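Local coordinates for protein tRNA dimethylallyltransferase (Staphylococcus epidermidis ATCC 12228, PDB 3D3Q) that probably catalyses transfer of a dimethylallyl group from dimethylallyl diphosphate to adenine 37 of tRNAs that read codons beginning with uridine, at residues P7-I12 against P99-G104; E26-F31 against E60-Y65; F76-F81 against G106-S111; S111-Y116 against Y196-I201. All blocks are in the same frame, centred on the assembly; numbering follows the deposited sequence.

Interaction 1. Residues P7-I12 against P99-G104; sequences PFLIVI and PIIAGG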
loop_
_atom_site.group_PDB
_atom_site.type_symbol
_atom_site.label_atom_id
_atom_site.label_comp_id
_atom_site.label_asym_id
_atom_site.label_seq_id
_atom_site.Cartn_x
_atom_site.Cartn_y
_atom_site.Cartn_z
ATOM N N PRO A 7 5.092 5.232 -20.057
ATOM C CA PRO A 7 5.029 3.765 -20.031
ATOM C C PRO A 7 3.915 3.201 -19.129
ATOM O O PRO A 7 3.649 3.722 -18.041
ATOM C CB PRO A 7 6.420 3.365 -19.537
ATOM C CG PRO A 7 6.811 4.519 -18.668
ATOM C CD PRO A 7 6.350 5.718 -19.470
ATOM N N PHE A 8 3.272 2.131 -19.590
ATOM C CA PHE A 8 2.206 1.502 -18.825
ATOM C C PHE A 8 2.780 0.776 -17.615
ATOM O O PHE A 8 3.772 0.052 -17.729
ATOM C CB PHE A 8 1.431 0.504 -19.691
ATOM C CG PHE A 8 0.221 -0.074 -19.013
ATOM C CD1 PHE A 8 -0.835 0.749 -18.635
ATOM C CD2 PHE A 8 0.137 -1.427 -18.738
ATOM C CE1 PHE A 8 -1.962 0.230 -17.995
ATOM C CE2 PHE A 8 -0.988 -1.953 -18.098
ATOM C CZ PHE A 8 -2.038 -1.113 -17.728
ATOM N N LEU A 9 2.143 0.977 -16.463
ATOM C CA LEU A 9 2.563 0.347 -15.212
ATOM C C LEU A 9 1.368 -0.050 -14.343
ATOM O O LEU A 9 0.445 0.745 -14.186
ATOM C CB LEU A 9 3.430 1.312 -14.415
ATOM C CG LEU A 9 3.923 0.763 -13.084
ATOM C CD1 LEU A 9 5.040 -0.223 -13.314
ATOM C CD2 LEU A 9 4.411 1.901 -12.240
ATOM N N ILE A 10 1.375 -1.264 -13.785
ATOM C CA ILE A 10 0.288 -1.704 -12.896
ATOM C C ILE A 10 0.803 -1.607 -11.474
ATOM O O ILE A 10 1.941 -1.982 -11.204
ATOM C CB ILE A 10 -0.140 -3.202 -13.094
ATOM C CG1 ILE A 10 -0.720 -3.449 -14.487
ATOM C CG2 ILE A 10 -1.233 -3.560 -12.094
ATOM C CD1 ILE A 10 -2.050 -2.779 -14.702
ATOM N N VAL A 11 -0.017 -1.096 -10.563
ATOM C CA VAL A 11 0.407 -0.994 -9.158
ATOM C C VAL A 11 -0.693 -1.609 -8.262
ATOM O O VAL A 11 -1.847 -1.159 -8.264
ATOM C CB VAL A 11 0.672 0.499 -8.735
ATOM C CG1 VAL A 11 1.335 0.555 -7.375
ATOM C CG2 VAL A 11 1.542 1.189 -9.752
ATOM N N ILE A 12 -0.329 -2.639 -7.501
ATOM C CA ILE A 12 -1.271 -3.332 -6.628
ATOM C C ILE A 12 -0.841 -3.239 -5.168
ATOM O O ILE A 12 -0.001 -4.016 -4.704
ATOM C CB ILE A 12 -1.392 -4.820 -7.027
ATOM C CG1 ILE A 12 -1.737 -4.917 -8.514
ATOM C CG2 ILE A 12 -2.476 -5.495 -6.213
ATOM C CD1 ILE A 12 -1.716 -6.325 -9.068
ATOM N N PRO A 99 5.369 -4.115 -16.824
ATOM C CA PRO A 99 5.942 -3.857 -15.506
ATOM C C PRO A 99 4.835 -3.752 -14.439
ATOM O O PRO A 99 3.910 -2.933 -14.556
ATOM C CB PRO A 99 6.687 -2.550 -15.716
ATOM C CG PRO A 99 5.814 -1.849 -16.694
ATOM C CD PRO A 99 5.473 -2.929 -17.684
ATOM N N ILE A 100 4.947 -4.580 -13.395
ATOM C CA ILE A 100 3.962 -4.629 -12.308
ATOM C C ILE A 100 4.671 -4.515 -10.966
ATOM O O ILE A 100 5.608 -5.261 -10.690
ATOM C CB ILE A 100 3.213 -5.985 -12.300
ATOM C CG1 ILE A 100 2.673 -6.306 -13.694
ATOM C CG2 ILE A 100 2.088 -5.940 -11.322
ATOM C CD1 ILE A 100 2.433 -7.777 -13.909
ATOM N N ILE A 101 4.231 -3.585 -10.133
ATOM C CA ILE A 101 4.828 -3.447 -8.816
ATOM C C ILE A 101 3.807 -3.925 -7.781
ATOM O O ILE A 101 2.664 -3.478 -7.746
ATOM C CB ILE A 101 5.270 -1.993 -8.523
ATOM C CG1 ILE A 101 4.113 -1.037 -8.753
ATOM C CG2 ILE A 101 6.441 -1.629 -9.416
ATOM C CD1 ILE A 101 4.500 0.405 -8.594
ATOM N N ALA A 102 4.244 -4.876 -6.964
ATOM C CA ALA A 102 3.429 -5.463 -5.933
ATOM C C ALA A 102 3.880 -4.900 -4.610
ATOM O O ALA A 102 5.080 -4.828 -4.328
ATOM C CB ALA A 102 3.597 -6.954 -5.936
ATOM N N GLY A 103 2.910 -4.478 -3.806
ATOM C CA GLY A 103 3.213 -3.939 -2.491
ATOM C C GLY A 103 3.752 -2.532 -2.505
ATOM O O GLY A 103 3.664 -1.830 -3.510
ATOM N N GLY A 104 4.314 -2.131 -1.370
ATOM C CA GLY A 104 4.868 -0.799 -1.234
ATOM C C GLY A 104 4.028 0.062 -0.306
ATOM O O GLY A 104 2.849 -0.203 -0.106
#
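Ile10, Val11 and Ile12 pair in parallel with Ile100, Ile101 and Ala102 where strand 8-13 and strand 98-102 lie side by side inside the sheet. This is the buried parallel sheet of a P-loop NTPase fold, and the predicted ATP-binding loop follows the first of these strands. The short strands run at 18° to each other. Four nearly straight backbone hydrogen bonds join them. Ile10 N donates to Pro99 O at 3.1 Å. Ile101 N returns a bond to Ile10 O at 3.0 Å. Ile12 N then reaches Ile101 O at 3.1 Å, and Gly103 N closes the pattern on Ile12 O. Leu9 and Val11 bond instead to Leu199 and Ile201 of strand 197-204, which flanks the first strand on its other edge.

The side chains divide between two faces. Ile10, Ile12, Ile100 and Ala102 share the face that carries helix 20-30. Ile10 and Ile100 lie side by side there and point the same way, with Ile10 CB 3.9 Å from Ile100 CG2. Val11 and Ile101 are on the other face. Ile101 CG1 sits between the backbone N and the carbonyl carbon (chi1 53°), which swings CD1 back across the strand gap onto both methyls of Val11. The same CD1 meets Leu9 CD2 at 3.9 Å. At the start of the second strand, Leu9 CD1 rests 3.7 Å from Pro99 CB.

Interaction 2. Residues E26-F31 against E60-Y65; sequences EVAKKF and EGIPHY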
loop_
_atom_site.group_PDB
_atom_site.type_symbol
_atom_site.label_atom_id
_atom_site.label_comp_id
_atom_site.label_asym_id
_atom_site.label_seq_id
_atom_site.Cartn_x
_atom_site.Cartn_y
_atom_site.Cartn_z
ATOM N N GLU A 26 -1.205 -13.492 -10.692
ATOM C CA GLU A 26 -2.292 -13.836 -11.619
ATOM C C GLU A 26 -2.347 -12.860 -12.798
ATOM O O GLU A 26 -2.593 -13.266 -13.934
ATOM C CB GLU A 26 -3.642 -13.855 -10.882
ATOM C CG GLU A 26 -3.781 -15.023 -9.893
ATOM C CD GLU A 26 -3.726 -16.406 -10.564
ATOM O OE1 GLU A 26 -4.725 -16.805 -11.223
ATOM O OE2 GLU A 26 -2.674 -17.092 -10.442
ATOM N N VAL A 27 -2.119 -11.578 -12.514
ATOM C CA VAL A 27 -2.114 -10.550 -13.547
ATOM C C VAL A 27 -0.869 -10.743 -14.404
ATOM O O VAL A 27 -0.905 -10.589 -15.618
ATOM C CB VAL A 27 -2.069 -9.154 -12.930
ATOM C CG1 VAL A 27 -1.916 -8.117 -14.006
ATOM C CG2 VAL A 27 -3.319 -8.919 -12.135
ATOM N N ALA A 28 0.230 -11.095 -13.751
ATOM C CA ALA A 28 1.486 -11.313 -14.430
ATOM C C ALA A 28 1.384 -12.496 -15.374
ATOM O O ALA A 28 2.018 -12.518 -16.432
ATOM C CB ALA A 28 2.582 -11.550 -13.423
ATOM N N LYS A 29 0.586 -13.488 -15.000
ATOM C CA LYS A 29 0.422 -14.663 -15.842
ATOM C C LYS A 29 -0.562 -14.448 -16.978
ATOM O O LYS A 29 -0.472 -15.128 -17.988
ATOM C CB LYS A 29 -0.033 -15.866 -15.016
ATOM C CG LYS A 29 1.039 -16.463 -14.123
ATOM C CD LYS A 29 0.682 -17.899 -13.722
ATOM C CE LYS A 29 -0.670 -17.987 -12.988
ATOM N NZ LYS A 29 -1.063 -19.393 -12.643
ATOM N N LYS A 30 -1.498 -13.518 -16.826
ATOM C CA LYS A 30 -2.465 -13.289 -17.885
ATOM C C LYS A 30 -1.970 -12.238 -18.880
ATOM O O LYS A 30 -2.485 -12.155 -19.991
ATOM C CB LYS A 30 -3.819 -12.873 -17.289
ATOM C CG LYS A 30 -4.997 -12.901 -18.256
ATOM C CD LYS A 30 -6.273 -12.454 -17.558
ATOM C CE LYS A 30 -7.509 -12.669 -18.424
ATOM N NZ LYS A 30 -8.767 -12.391 -17.657
ATOM N N PHE A 31 -0.966 -11.450 -18.492
ATOM C CA PHE A 31 -0.410 -10.410 -19.362
ATOM C C PHE A 31 1.100 -10.482 -19.390
ATOM O O PHE A 31 1.773 -9.457 -19.485
ATOM C CB PHE A 31 -0.840 -9.036 -18.873
ATOM C CG PHE A 31 -2.316 -8.861 -18.843
ATOM C CD1 PHE A 31 -3.007 -8.501 -19.993
ATOM C CD2 PHE A 31 -3.033 -9.124 -17.683
ATOM C CE1 PHE A 31 -4.403 -8.406 -19.988
ATOM C CE2 PHE A 31 -4.426 -9.035 -17.661
ATOM C CZ PHE A 31 -5.116 -8.676 -18.816
ATOM N N GLU A 60 5.434 -18.877 -8.983
ATOM C CA GLU A 60 4.967 -19.621 -10.156
ATOM C C GLU A 60 5.668 -19.280 -11.466
ATOM O O GLU A 60 5.023 -19.206 -12.505
ATOM C CB GLU A 60 3.457 -19.435 -10.330
ATOM C CG GLU A 60 2.616 -20.425 -9.545
ATOM C CD GLU A 60 1.192 -19.937 -9.336
ATOM O OE1 GLU A 60 0.622 -19.329 -10.277
ATOM O OE2 GLU A 60 0.637 -20.172 -8.235
ATOM N N GLY A 61 6.978 -19.079 -11.427
ATOM C CA GLY A 61 7.682 -18.777 -12.654
ATOM C C GLY A 61 7.839 -17.297 -12.925
ATOM O O GLY A 61 8.846 -16.869 -13.487
ATOM N N ILE A 62 6.853 -16.498 -12.541
ATOM C CA ILE A 62 6.948 -15.065 -12.763
ATOM C C ILE A 62 8.175 -14.503 -12.051
ATOM O O ILE A 62 8.334 -14.658 -10.845
ATOM C CB ILE A 62 5.722 -14.339 -12.214
ATOM C CG1 ILE A 62 4.445 -14.892 -12.859
ATOM C CG2 ILE A 62 5.898 -12.841 -12.420
ATOM C CD1 ILE A 62 4.369 -14.698 -14.348
ATOM N N PRO A 63 9.063 -13.838 -12.790
ATOM C CA PRO A 63 10.271 -13.261 -12.189
ATOM C C PRO A 63 10.013 -12.052 -11.280
ATOM O O PRO A 63 9.309 -11.123 -11.668
ATOM C CB PRO A 63 11.117 -12.895 -13.412
ATOM C CG PRO A 63 10.089 -12.585 -14.453
ATOM C CD PRO A 63 9.091 -13.700 -14.256
ATOM N N HIS A 64 10.581 -12.074 -10.072
ATOM C CA HIS A 64 10.414 -10.974 -9.123
ATOM C C HIS A 64 11.735 -10.212 -8.855
ATOM O O HIS A 64 12.813 -10.806 -8.790
ATOM C CB HIS A 64 9.828 -11.482 -7.791
ATOM C CG HIS A 64 8.413 -11.971 -7.884
ATOM N ND1 HIS A 64 7.552 -11.955 -6.809
ATOM C CD2 HIS A 64 7.714 -12.516 -8.909
ATOM C CE1 HIS A 64 6.386 -12.465 -7.164
ATOM N NE2 HIS A 64 6.459 -12.812 -8.435
ATOM N N TYR A 65 11.637 -8.889 -8.710
ATOM C CA TYR A 65 12.801 -8.054 -8.449
ATOM C C TYR A 65 12.656 -7.346 -7.119
ATOM O O TYR A 65 11.555 -7.287 -6.561
ATOM C CB TYR A 65 12.983 -7.009 -9.549
ATOM C CG TYR A 65 13.029 -7.605 -10.930
ATOM C CD1 TYR A 65 11.903 -7.597 -11.745
ATOM C CD2 TYR A 65 14.198 -8.202 -11.420
ATOM C CE1 TYR A 65 11.936 -8.167 -13.018
ATOM C CE2 TYR A 65 14.242 -8.780 -12.691
ATOM C CZ TYR A 65 13.113 -8.754 -13.484
ATOM O OH TYR A 65 13.167 -9.283 -14.748
#
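Lys29 and Glu60 meet with their side chains at about a right angle. The bend of the lysine chain at chi3 (-58°) turns NZ toward Glu60. Lys29 NZ donates to Glu60 OE1 at 2.9 Å in a salt bridge. It approaches on the syn side of the oxygen, but 30° out of the carboxylate plane. Lys29 NZ also forms a longer salt bridge, 3.6 Å to Glu26 OE2, from the preceding turn of the same helix. The two carboxylates are turned steeply against each other, with planes 79° apart. Glu26 OE2 and Glu60 OE1 come within 4.0 Å, and the shared lysine probably offsets their repulsion.

The network lies at the protein surface. It links helix 20-30, whose first residues belong to the predicted P-loop, to the turn leading into strand 64-65 at one edge of the parallel sheet. Both glutamates touch a crystal neighbour, so the lattice may influence their positions. Ile62 packs on the same helix through Ala28 and Lys29. Its CG2 is 3.7 Å from Ala28 CB, and its CD1 lies about as near the same methyl. Ile62 CD1 also touches the aliphatic part of Lys29, at CG, 3.8 Å away. Ile62 also touches Ile25 of the helix and Ile35 of strand 33-37.

Interaction 3. Residues F76-F81 against G106-S111; sequences FSAYEF and GLYIQS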
loop_
_atom_site.group_PDB
_atom_site.type_symbol
_atom_site.label_atom_id
_atom_site.label_comp_id
_atom_site.label_asym_id
_atom_site.label_seq_id
_atom_site.Cartn_x
_atom_site.Cartn_y
_atom_site.Cartn_z
ATOM N N PHE A 76 18.366 1.181 3.154
ATOM C CA PHE A 76 17.385 1.315 2.105
ATOM C C PHE A 76 16.567 2.574 2.340
ATOM O O PHE A 76 16.574 3.128 3.445
ATOM C CB PHE A 76 16.488 0.085 2.066
ATOM C CG PHE A 76 15.876 -0.158 0.729
ATOM C CD1 PHE A 76 16.680 -0.361 -0.385
ATOM C CD2 PHE A 76 14.499 -0.144 0.565
ATOM C CE1 PHE A 76 16.122 -0.550 -1.652
ATOM C CE2 PHE A 76 13.929 -0.334 -0.700
ATOM C CZ PHE A 76 14.749 -0.533 -1.810
ATOM N N SER A 77 15.859 3.022 1.306
ATOM C CA SER A 77 15.076 4.243 1.416
ATOM C C SER A 77 14.108 4.416 0.257
ATOM O O SER A 77 14.221 3.757 -0.771
ATOM C CB SER A 77 16.011 5.440 1.422
ATOM O OG SER A 77 16.643 5.553 0.147
ATOM N N ALA A 78 13.159 5.326 0.427
ATOM C CA ALA A 78 12.199 5.582 -0.621
ATOM C C ALA A 78 12.887 5.870 -1.977
ATOM O O ALA A 78 12.510 5.282 -2.980
ATOM C CB ALA A 78 11.278 6.740 -0.221
ATOM N N TYR A 79 13.893 6.747 -2.026
ATOM C CA TYR A 79 14.537 7.027 -3.310
ATOM C C TYR A 79 15.355 5.849 -3.799
ATOM O O TYR A 79 15.359 5.545 -4.993
ATOM C CB TYR A 79 15.435 8.281 -3.259
ATOM C CG TYR A 79 16.226 8.542 -4.551
ATOM C CD1 TYR A 79 17.613 8.309 -4.605
ATOM C CD2 TYR A 79 15.582 8.975 -5.729
ATOM C CE1 TYR A 79 18.344 8.494 -5.799
ATOM C CE2 TYR A 79 16.305 9.162 -6.935
ATOM C CZ TYR A 79 17.682 8.918 -6.960
ATOM O OH TYR A 79 18.408 9.092 -8.130
ATOM N N GLU A 80 16.051 5.183 -2.889
ATOM C CA GLU A 80 16.854 4.032 -3.281
ATOM C C GLU A 80 15.960 3.103 -4.114
ATOM O O GLU A 80 16.369 2.617 -5.169
ATOM C CB GLU A 80 17.400 3.316 -2.031
ATOM C CG GLU A 80 18.273 2.095 -2.316
ATOM C CD GLU A 80 19.382 2.352 -3.330
ATOM O OE1 GLU A 80 20.131 1.394 -3.629
ATOM O OE2 GLU A 80 19.514 3.496 -3.826
ATOM N N PHE A 81 14.729 2.905 -3.643
ATOM C CA PHE A 81 13.727 2.063 -4.304
ATOM C C PHE A 81 13.357 2.649 -5.667
ATOM O O PHE A 81 13.204 1.922 -6.652
ATOM C CB PHE A 81 12.479 1.952 -3.400
ATOM C CG PHE A 81 11.230 1.495 -4.116
ATOM C CD1 PHE A 81 11.168 0.248 -4.714
ATOM C CD2 PHE A 81 10.125 2.335 -4.217
ATOM C CE1 PHE A 81 10.039 -0.150 -5.406
ATOM C CE2 PHE A 81 8.989 1.938 -4.911
ATOM C CZ PHE A 81 8.950 0.697 -5.504
ATOM N N GLY A 106 2.867 4.202 1.084
ATOM C CA GLY A 106 2.537 5.480 0.480
ATOM C C GLY A 106 3.766 6.218 -0.026
ATOM O O GLY A 106 3.837 6.575 -1.198
ATOM N N LEU A 107 4.739 6.455 0.848
ATOM C CA LEU A 107 5.939 7.147 0.415
ATOM C C LEU A 107 6.543 6.474 -0.809
ATOM O O LEU A 107 6.549 7.055 -1.889
ATOM C CB LEU A 107 6.982 7.198 1.530
ATOM C CG LEU A 107 6.988 8.402 2.485
ATOM C CD1 LEU A 107 8.007 8.124 3.588
ATOM C CD2 LEU A 107 7.346 9.686 1.739
ATOM N N TYR A 108 7.025 5.243 -0.645
ATOM C CA TYR A 108 7.640 4.495 -1.740
ATOM C C TYR A 108 6.843 4.500 -3.029
ATOM O O TYR A 108 7.418 4.517 -4.106
ATOM C CB TYR A 108 7.879 3.042 -1.334
ATOM C CG TYR A 108 8.937 2.848 -0.279
ATOM C CD1 TYR A 108 10.111 2.158 -0.572
ATOM C CD2 TYR A 108 8.761 3.356 1.016
ATOM C CE1 TYR A 108 11.094 1.975 0.393
ATOM C CE2 TYR A 108 9.737 3.182 1.997
ATOM C CZ TYR A 108 10.908 2.488 1.675
ATOM O OH TYR A 108 11.890 2.312 2.631
ATOM N N ILE A 109 5.522 4.475 -2.928
ATOM C CA ILE A 109 4.711 4.452 -4.122
ATOM C C ILE A 109 4.539 5.802 -4.790
ATOM O O ILE A 109 4.686 5.909 -6.003
ATOM C CB ILE A 109 3.339 3.850 -3.842
ATOM C CG1 ILE A 109 3.507 2.424 -3.348
ATOM C CG2 ILE A 109 2.497 3.846 -5.104
ATOM C CD1 ILE A 109 4.282 1.521 -4.313
ATOM N N GLN A 110 4.227 6.841 -4.027
ATOM C CA GLN A 110 4.062 8.137 -4.660
ATOM C C GLN A 110 5.405 8.681 -5.141
ATOM O O GLN A 110 5.502 9.293 -6.213
ATOM C CB GLN A 110 3.377 9.142 -3.719
ATOM C CG GLN A 110 4.264 9.830 -2.708
ATOM C CD GLN A 110 3.608 11.085 -2.139
ATOM O OE1 GLN A 110 4.146 11.722 -1.232
ATOM N NE2 GLN A 110 2.441 11.449 -2.680
ATOM N N SER A 111 6.451 8.437 -4.367
ATOM C CA SER A 111 7.779 8.916 -4.739
ATOM C C SER A 111 8.140 8.377 -6.120
ATOM O O SER A 111 8.842 9.030 -6.895
ATOM C CB SER A 111 8.808 8.464 -3.694
ATOM O OG SER A 111 8.430 8.885 -2.395
#
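Tyr108 has CG anti to its carbonyl carbon (chi1 -68°), which sends its ring across to the start of helix 78-94. Phe81 has CG opposite the backbone N instead (chi1 162°), and its ring turns in beside the tyrosine. The two rings meet obliquely, with planes 43° apart and centroids separated by 5.7 Å. Phe81 CD2 lies 3.6 Å from Tyr108 CD1. The edge of the Phe81 ring also faces Tyr108 O, which lies near the plane of that ring.

One face of the Tyr108 ring is covered by backbone. Ala78 CA stands 3.9 Å from the ring centroid, almost on the normal, in a CH-pi contact. Phe76 comes to the edge of the same ring, with its CE2 3.8 Å from Tyr108 CE1. One turn further along helix 106-113, Ser111 OG faces Ala78 CB at 4.2 Å. That hydroxyl donates to Leu107 O at 2.7 Å, from above the carbonyl plane. Leu107 O also accepts from Ser111 N.

Tyr108 further touches Ser40, in a region that probably meets the substrate tRNA, as Thr105 probably does too. Ser77 OG accepts from Glu80 N at 3.1 Å, so the helix end packed on Tyr108 carries a classic serine N-cap.

Interaction 4. Residues S111-Y116 against Y196-I201; sequences SLLYNY and YDTLLI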
loop_
_atom_site.group_PDB
_atom_site.type_symbol
_atom_site.label_atom_id
_atom_site.label_comp_id
_atom_site.label_asym_id
_atom_site.label_seq_id
_atom_site.Cartn_x
_atom_site.Cartn_y
_atom_site.Cartn_z
ATOM N N SER A 111 6.451 8.437 -4.367
ATOM C CA SER A 111 7.779 8.916 -4.739
ATOM C C SER A 111 8.140 8.377 -6.120
ATOM O O SER A 111 8.842 9.030 -6.895
ATOM C CB SER A 111 8.808 8.464 -3.694
ATOM O OG SER A 111 8.430 8.885 -2.395
ATOM N N LEU A 112 7.628 7.188 -6.419
ATOM C CA LEU A 112 7.871 6.522 -7.696
ATOM C C LEU A 112 6.908 6.948 -8.788
ATOM O O LEU A 112 7.247 6.925 -9.969
ATOM C CB LEU A 112 7.764 4.998 -7.520
ATOM C CG LEU A 112 7.670 4.120 -8.775
ATOM C CD1 LEU A 112 8.907 4.283 -9.656
ATOM C CD2 LEU A 112 7.498 2.684 -8.342
ATOM N N LEU A 113 5.703 7.328 -8.397
ATOM C CA LEU A 113 4.701 7.720 -9.373
ATOM C C LEU A 113 4.783 9.175 -9.815
ATOM O O LEU A 113 4.580 9.482 -10.987
ATOM C CB LEU A 113 3.303 7.430 -8.821
ATOM C CG LEU A 113 3.056 5.951 -8.498
ATOM C CD1 LEU A 113 1.694 5.791 -7.862
ATOM C CD2 LEU A 113 3.155 5.125 -9.773
ATOM N N TYR A 114 5.117 10.060 -8.885
ATOM C CA TYR A 114 5.173 11.483 -9.177
ATOM C C TYR A 114 6.526 12.108 -8.930
ATOM O O TYR A 114 7.244 11.695 -8.029
ATOM C CB TYR A 114 4.140 12.201 -8.314
ATOM C CG TYR A 114 2.788 11.534 -8.333
ATOM C CD1 TYR A 114 2.114 11.359 -9.529
ATOM C CD2 TYR A 114 2.191 11.072 -7.157
ATOM C CE1 TYR A 114 0.885 10.744 -9.574
ATOM C CE2 TYR A 114 0.946 10.450 -7.185
ATOM C CZ TYR A 114 0.300 10.292 -8.413
ATOM O OH TYR A 114 -0.926 9.693 -8.516
ATOM N N ASN A 115 6.866 13.119 -9.718
ATOM C CA ASN A 115 8.131 13.809 -9.548
ATOM C C ASN A 115 7.989 15.088 -8.761
ATOM O O ASN A 115 8.392 16.140 -9.242
ATOM C CB ASN A 115 8.723 14.162 -10.893
ATOM C CG ASN A 115 9.598 13.091 -11.423
ATOM O OD1 ASN A 115 10.223 13.266 -12.461
ATOM N ND2 ASN A 115 9.662 11.958 -10.716
ATOM N N TYR A 116 7.418 15.013 -7.567
ATOM C CA TYR A 116 7.251 16.210 -6.762
ATOM C C TYR A 116 7.518 15.896 -5.299
ATOM O O TYR A 116 7.394 14.746 -4.867
ATOM C CB TYR A 116 5.831 16.816 -6.955
ATOM C CG TYR A 116 4.729 16.301 -6.012
ATOM C CD1 TYR A 116 4.541 16.853 -4.731
ATOM C CD2 TYR A 116 3.896 15.220 -6.384
ATOM C CE1 TYR A 116 3.563 16.334 -3.851
ATOM C CE2 TYR A 116 2.918 14.705 -5.505
ATOM C CZ TYR A 116 2.770 15.267 -4.250
ATOM O OH TYR A 116 1.861 14.743 -3.382
ATOM N N TYR A 196 4.290 7.683 -14.994
ATOM C CA TYR A 196 3.755 6.555 -15.735
ATOM C C TYR A 196 2.256 6.588 -15.937
ATOM O O TYR A 196 1.534 7.293 -15.235
ATOM C CB TYR A 196 4.122 5.244 -15.026
ATOM C CG TYR A 196 5.567 5.148 -14.594
ATOM C CD1 TYR A 196 5.979 5.610 -13.344
ATOM C CD2 TYR A 196 6.525 4.583 -15.436
ATOM C CE1 TYR A 196 7.315 5.500 -12.944
ATOM C CE2 TYR A 196 7.856 4.475 -15.051
ATOM C CZ TYR A 196 8.245 4.928 -13.812
ATOM O OH TYR A 196 9.563 4.789 -13.454
ATOM N N ASP A 197 1.808 5.814 -16.922
ATOM C CA ASP A 197 0.385 5.666 -17.223
ATOM C C ASP A 197 -0.092 4.608 -16.224
ATOM O O ASP A 197 -0.449 3.487 -16.607
ATOM C CB ASP A 197 0.187 5.135 -18.645
ATOM C CG ASP A 197 -1.247 4.719 -18.907
ATOM O OD1 ASP A 197 -1.503 3.962 -19.868
ATOM O OD2 ASP A 197 -2.131 5.151 -18.138
ATOM N N THR A 198 -0.103 4.978 -14.946
ATOM C CA THR A 198 -0.457 4.065 -13.856
ATOM C C THR A 198 -1.886 3.547 -13.746
ATOM O O THR A 198 -2.847 4.240 -14.058
ATOM C CB THR A 198 -0.079 4.683 -12.475
ATOM O OG1 THR A 198 -1.049 5.673 -12.110
ATOM C CG2 THR A 198 1.306 5.338 -12.535
ATOM N N LEU A 199 -1.993 2.301 -13.304
ATOM C CA LEU A 199 -3.274 1.654 -13.082
ATOM C C LEU A 199 -3.206 1.240 -11.613
ATOM O O LEU A 199 -3.033 0.071 -11.285
ATOM C CB LEU A 199 -3.432 0.433 -13.991
ATOM C CG LEU A 199 -4.665 -0.460 -13.792
ATOM C CD1 LEU A 199 -5.908 0.347 -13.434
ATOM C CD2 LEU A 199 -4.873 -1.239 -15.068
ATOM N N LEU A 200 -3.316 2.230 -10.737
ATOM C CA LEU A 200 -3.217 2.020 -9.307
ATOM C C LEU A 200 -4.442 1.366 -8.689
ATOM O O LEU A 200 -5.515 1.961 -8.640
ATOM C CB LEU A 200 -2.941 3.357 -8.632
ATOM C CG LEU A 200 -2.581 3.368 -7.156
ATOM C CD1 LEU A 200 -1.241 2.677 -6.920
ATOM C CD2 LEU A 200 -2.514 4.815 -6.688
ATOM N N ILE A 201 -4.273 0.135 -8.217
ATOM C CA ILE A 201 -5.378 -0.587 -7.599
ATOM C C ILE A 201 -5.001 -1.030 -6.170
ATOM O O ILE A 201 -3.855 -1.387 -5.886
ATOM C CB ILE A 201 -5.833 -1.820 -8.478
ATOM C CG1 ILE A 201 -4.942 -3.016 -8.246
ATOM C CG2 ILE A 201 -5.742 -1.496 -9.953
ATOM C CD1 ILE A 201 -5.522 -3.967 -7.274
#
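Leu113 overlaps Thr198 methyl to methyl, with Leu113 CD2 3.3 Å from Thr198 CG2. The two side chains approach at a slant. The contact lays the end of helix 106-113 on strand 197-204 in the parallel sheet of this P-loop NTPase fold. Leu113 CG is anti to the carbonyl carbon (chi1 -60°), and the forked end thereby projects over the strand. Its other methyl, CD1, extends toward Leu200 and stands 4.4 Å from Leu200 CD1. Thr198 and Leu200 both face the helix, as expected for alternate residues of a strand. Leu199 between them faces the other way and touches helix 300-314.

Tyr196 meets Leu112 just before the strand begins. The Leu112 and Tyr196 side chains cross at about a right angle. Leu112 CD1 lies 3.9 Å from Tyr196 CE1 and equally far from Tyr196 OH. The Leu112 carbonyl is also close, with its oxygen at the edge of the ring and near the ring plane. Tyr196 also touches Pro7 and Ile89 of helix 78-94.

The chain turns tightly into the strand at Asp197, the centre of an inverse gamma turn. Thr198 N makes a weak bond of 2.9 Å to Tyr196 O across it. The Asp197 carboxylate forms a salt bridge with Arg314. Across the contact, Tyr114 is the first residue to leave helical geometry. Its ring folds back so that Leu113 CB stands 3.9 Å above the ring plane, over the centre.

Interactions 1, 2 and 4 all reach the one parallel sheet. Interaction 1 lies inside it, and interaction 4 lays helix 106-113 on strand 197-204, the other neighbour of strand 8-13. The centres of these two are about 9 Å apart. The centre of interaction 2 lies about 12 Å from that of interaction 1, toward the edge strand 64-65, and the two touch where Ile100 meets Ala28. Interaction 3 shares Ser111 and helix 106-113 with interaction 4, centres about 11 Å apart. Interactions 2 and 3, centres about 23 Å apart, do not touch. Along the chain, interactions 2, 3 and 4 follow in series, while the segments of 1 and 3 alternate. The P-loop NTPase sheet is thus joined to the helix beside the probable tRNA site.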